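Local coordinates for carbohydrate esterase (Metagenome, PDB 6TKX), which probably removes feruloyl and acetyl groups from complex natural xylans, as a bifunctional esterase of the alpha/beta hydrolase superfamily, at residues S16-N21 and D35-K40. Sequence-based numbering, arbitrary orientation.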
ATOM      1  N   SER A  16      -1.288  22.914   3.429  1.00 48.91           N
ATOM      2  CA  SER A  16      -1.998  24.100   2.967  1.00 47.84           C
ATOM      3  C   SER A  16      -3.409  23.781   2.495  1.00 49.07           C
ATOM      4  O   SER A  16      -4.293  24.647   2.557  1.00 46.25           O
ATOM      5  CB  SER A  16      -1.221  24.752   1.823  1.00 44.76           C
ATOM      6  OG  SER A  16      -1.240  23.927   0.664  1.00 50.49           O
ATOM      7  N   THR A  17      -3.655  22.553   2.043  1.00 41.25           N
ATOM      8  CA  THR A  17      -4.888  22.278   1.333  1.00 38.18           C
ATOM      9  C   THR A  17      -5.305  20.852   1.601  1.00 45.79           C
ATOM     10  O   THR A  17      -4.471  19.955   1.604  1.00 41.96           O
ATOM     11  CB  THR A  17      -4.678  22.513  -0.165  1.00 45.60           C
ATOM     12  OG1 THR A  17      -3.963  23.741  -0.337  1.00 38.05           O
ATOM     13  CG2 THR A  17      -6.002  22.566  -0.891  1.00 43.44           C
ATOM     14  N   SER A  18      -6.602  20.651   1.740  1.00 42.67           N
ATOM     15  CA  SER A  18      -7.172  19.415   2.245  1.00 42.43           C
ATOM     16  C   SER A  18      -8.480  19.219   1.495  1.00 47.23           C
ATOM     17  O   SER A  18      -9.280  20.152   1.417  1.00 48.21           O
ATOM     18  CB  SER A  18      -7.346  19.534   3.777  1.00 46.19           C
ATOM     19  OG  SER A  18      -8.640  19.192   4.246  1.00 59.39           O
ATOM     20  N   TRP A  19      -8.655  18.046   0.871  1.00 47.19           N
ATOM     21  CA  TRP A  19      -9.950  17.586   0.361  1.00 40.20           C
ATOM     22  C   TRP A  19     -10.235  16.230   1.007  1.00 45.18           C
ATOM     23  O   TRP A  19      -9.449  15.291   0.838  1.00 45.30           O
ATOM     24  CB  TRP A  19      -9.980  17.413  -1.167  1.00 42.87           C
ATOM     25  CG  TRP A  19      -9.781  18.605  -2.086  1.00 45.38           C
ATOM     26  CD1 TRP A  19     -10.768  19.328  -2.717  1.00 38.12           C
ATOM     27  CD2 TRP A  19      -8.536  19.163  -2.531  1.00 45.21           C
ATOM     28  NE1 TRP A  19     -10.214  20.289  -3.501  1.00 35.84           N
ATOM     29  CE2 TRP A  19      -8.850  20.222  -3.412  1.00 38.46           C
ATOM     30  CE3 TRP A  19      -7.191  18.891  -2.255  1.00 48.50           C
ATOM     31  CZ2 TRP A  19      -7.872  21.008  -4.026  1.00 41.02           C
ATOM     32  CZ3 TRP A  19      -6.209  19.684  -2.859  1.00 49.03           C
ATOM     33  CH2 TRP A  19      -6.560  20.725  -3.743  1.00 46.51           C
ATOM     34  N   THR A  20     -11.359  16.104   1.704  1.00 39.41           N
ATOM     35  CA  THR A  20     -11.637  14.877   2.434  1.00 45.87           C
ATOM     36  C   THR A  20     -12.904  14.222   1.918  1.00 37.51           C
ATOM     37  O   THR A  20     -13.826  14.885   1.445  1.00 40.36           O
ATOM     38  CB  THR A  20     -11.768  15.080   3.992  1.00 42.42           C
ATOM     39  OG1 THR A  20     -12.869  15.932   4.323  1.00 42.95           O
ATOM     40  CG2 THR A  20     -10.486  15.653   4.570  1.00 38.35           C
ATOM     41  N   ASN A  21     -12.894  12.900   2.012  1.00 38.27           N
ATOM     42  CA  ASN A  21     -13.993  12.031   1.613  1.00 43.80           C
ATOM     43  C   ASN A  21     -14.404  12.282   0.174  1.00 37.60           C
ATOM     44  O   ASN A  21     -15.582  12.415  -0.148  1.00 37.17           O
ATOM     45  CB  ASN A  21     -15.157  12.165   2.573  1.00 41.61           C
ATOM     46  CG  ASN A  21     -14.787  11.677   3.967  1.00 51.38           C
ATOM     47  OD1 ASN A  21     -14.444  10.496   4.165  1.00 52.58           O
ATOM     48  ND2 ASN A  21     -14.840  12.579   4.937  1.00 49.17           N
ATOM     49  N   ASP A  35      -8.665  10.848   0.872  1.00 36.71           N
ATOM     50  CA  ASP A  35      -8.377  12.207   1.318  1.00 42.40           C
ATOM     51  C   ASP A  35      -7.074  12.656   0.669  1.00 38.78           C
ATOM     52  O   ASP A  35      -6.208  11.823   0.386  1.00 41.59           O
ATOM     53  CB  ASP A  35      -8.262  12.301   2.862  1.00 38.53           C
ATOM     54  CG  ASP A  35      -9.460  11.702   3.593  1.00 38.47           C
ATOM     55  OD1 ASP A  35     -10.594  11.845   3.110  1.00 38.04           O
ATOM     56  OD2 ASP A  35      -9.261  11.067   4.662  1.00 34.60           O
ATOM     57  N   ILE A  36      -6.943  13.965   0.423  1.00 40.92           N
ATOM     58  CA  ILE A  36      -5.823  14.554  -0.305  1.00 33.93           C
ATOM     59  C   ILE A  36      -5.306  15.741   0.477  1.00 45.08           C
ATOM     60  O   ILE A  36      -6.098  16.595   0.897  1.00 45.37           O
ATOM     61  CB  ILE A  36      -6.232  15.002  -1.728  1.00 35.04           C
ATOM     62  CG1 ILE A  36      -6.685  13.779  -2.544  1.00 43.25           C
ATOM     63  CG2 ILE A  36      -5.069  15.733  -2.399  1.00 32.90           C
ATOM     64  CD1 ILE A  36      -7.191  14.077  -3.930  1.00 39.34           C
ATOM     65  N   TYR A  37      -3.986  15.824   0.630  1.00 35.72           N
ATOM     66  CA  TYR A  37      -3.354  16.922   1.347  1.00 42.13           C
ATOM     67  C   TYR A  37      -2.173  17.444   0.541  1.00 45.83           C
ATOM     68  O   TYR A  37      -1.350  16.660   0.065  1.00 42.44           O
ATOM     69  CB  TYR A  37      -2.873  16.501   2.740  1.00 42.33           C
ATOM     70  CG  TYR A  37      -3.957  15.893   3.593  1.00 49.02           C
ATOM     71  CD1 TYR A  37      -4.722  16.689   4.427  1.00 40.41           C
ATOM     72  CD2 TYR A  37      -4.225  14.514   3.564  1.00 39.04           C
ATOM     73  CE1 TYR A  37      -5.726  16.153   5.206  1.00 42.83           C
ATOM     74  CE2 TYR A  37      -5.233  13.965   4.360  1.00 44.35           C
ATOM     75  CZ  TYR A  37      -5.982  14.814   5.189  1.00 40.45           C
ATOM     76  OH  TYR A  37      -6.984  14.355   6.003  1.00 40.10           O
ATOM     77  N   LEU A  38      -2.078  18.771   0.412  1.00 39.99           N
ATOM     78  CA  LEU A  38      -0.909  19.360  -0.222  1.00 44.69           C
ATOM     79  C   LEU A  38      -0.041  20.023   0.833  1.00 40.97           C
ATOM     80  O   LEU A  38      -0.550  20.553   1.822  1.00 39.84           O
ATOM     81  CB  LEU A  38      -1.314  20.382  -1.298  1.00 51.09           C
ATOM     82  CG  LEU A  38      -2.433  19.873  -2.227  1.00 47.83           C
ATOM     83  CD1 LEU A  38      -2.924  20.944  -3.207  1.00 47.10           C
ATOM     84  CD2 LEU A  38      -1.981  18.602  -2.967  1.00 41.81           C
ATOM     85  N   PRO A  39       1.272  19.993   0.669  1.00 44.46           N
ATOM     86  CA  PRO A  39       2.150  20.513   1.720  1.00 48.71           C
ATOM     87  C   PRO A  39       1.861  21.964   2.096  1.00 48.53           C
ATOM     88  O   PRO A  39       1.227  22.727   1.357  1.00 47.07           O
ATOM     89  CB  PRO A  39       3.553  20.371   1.107  1.00 50.33           C
ATOM     90  CG  PRO A  39       3.440  19.253   0.159  1.00 46.79           C
ATOM     91  CD  PRO A  39       2.019  19.234  -0.351  1.00 50.06           C
ATOM     92  N   LYS A  40       2.364  22.334   3.280  1.00 55.19           N
ATOM     93  CA  LYS A  40       2.379  23.733   3.709  1.00 60.58           C
ATOM     94  C   LYS A  40       3.211  24.575   2.753  1.00 62.51           C
ATOM     95  O   LYS A  40       2.709  25.521   2.141  1.00 57.37           O
ATOM     96  CB  LYS A  40       2.913  23.843   5.147  1.00 63.53           C
ATOM     97  CG  LYS A  40       2.862  25.262   5.765  1.00 66.87           C
ATOM     98  CD  LYS A  40       3.083  25.262   7.286  1.00 66.03           C
ATOM     99  CE  LYS A  40       3.556  26.625   7.839  1.00 60.73           C
ATOM    100  NZ  LYS A  40       2.459  27.601   8.012  1.00 78.57           N
TER
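Thr17 to Trp19 pair with Ile36 to Leu38 as antiparallel strands, the axes of 17-20 and 35-39 running at 177° and 4.7 Å apart at their closest. Trp19 and Ile36 form a hydrogen-bonded pair, with Trp19 N to Ile36 O and Ile36 N to Trp19 O both at 2.9 Å. Ser18 and Tyr37 form the non-hydrogen-bonded pair between it and Thr17-Leu38. Leu38 N donates to Thr17 O, and Ser16 N to Leu38 O. Ser16 N also makes a weak bond to Pro39 O. On the face with Trp19, Ile36 and Leu38, the six-membered part of the indole does the touching. Leu38 CD1 sits at the ring edge, near its plane, 3.5 Å from Trp19 CZ3. Ile36 CG2 approaches Trp19 CE3 obliquely at 3.8 Å. Tyr115 adds an edge-to-face ring contact to Trp19. On the other face, Ser18 CB lies near Tyr37 CD1 and CE1. At one end, Asp35 OD1 accepts the backbone N-H of Asn21 at 2.8 Å in a nearly straight bond (175°). Asp35 CG lies anti to its own carbonyl carbon (chi1 -52°), and the carboxylate reaches across to that N-H. Asp35 OD2 makes a salt bridge with Lys63, which also bonds Asn21 OD1. At the other end, Ser16 OG donates to Pro39 O at 2.8 Å and accepts from Thr17 OG1 at 2.9 Å. With an alanine here, Pro39 O would probably keep just the weak bond from the backbone N-H of this position within the pairing, and Thr17 OG1 would lose this acceptor. Strand 33-39 also pairs with strand 80-84, so this is a beta hairpin joined to the main mixed sheet, consistent with the antiparallel N-terminal strands of the alpha/beta hydrolase fold.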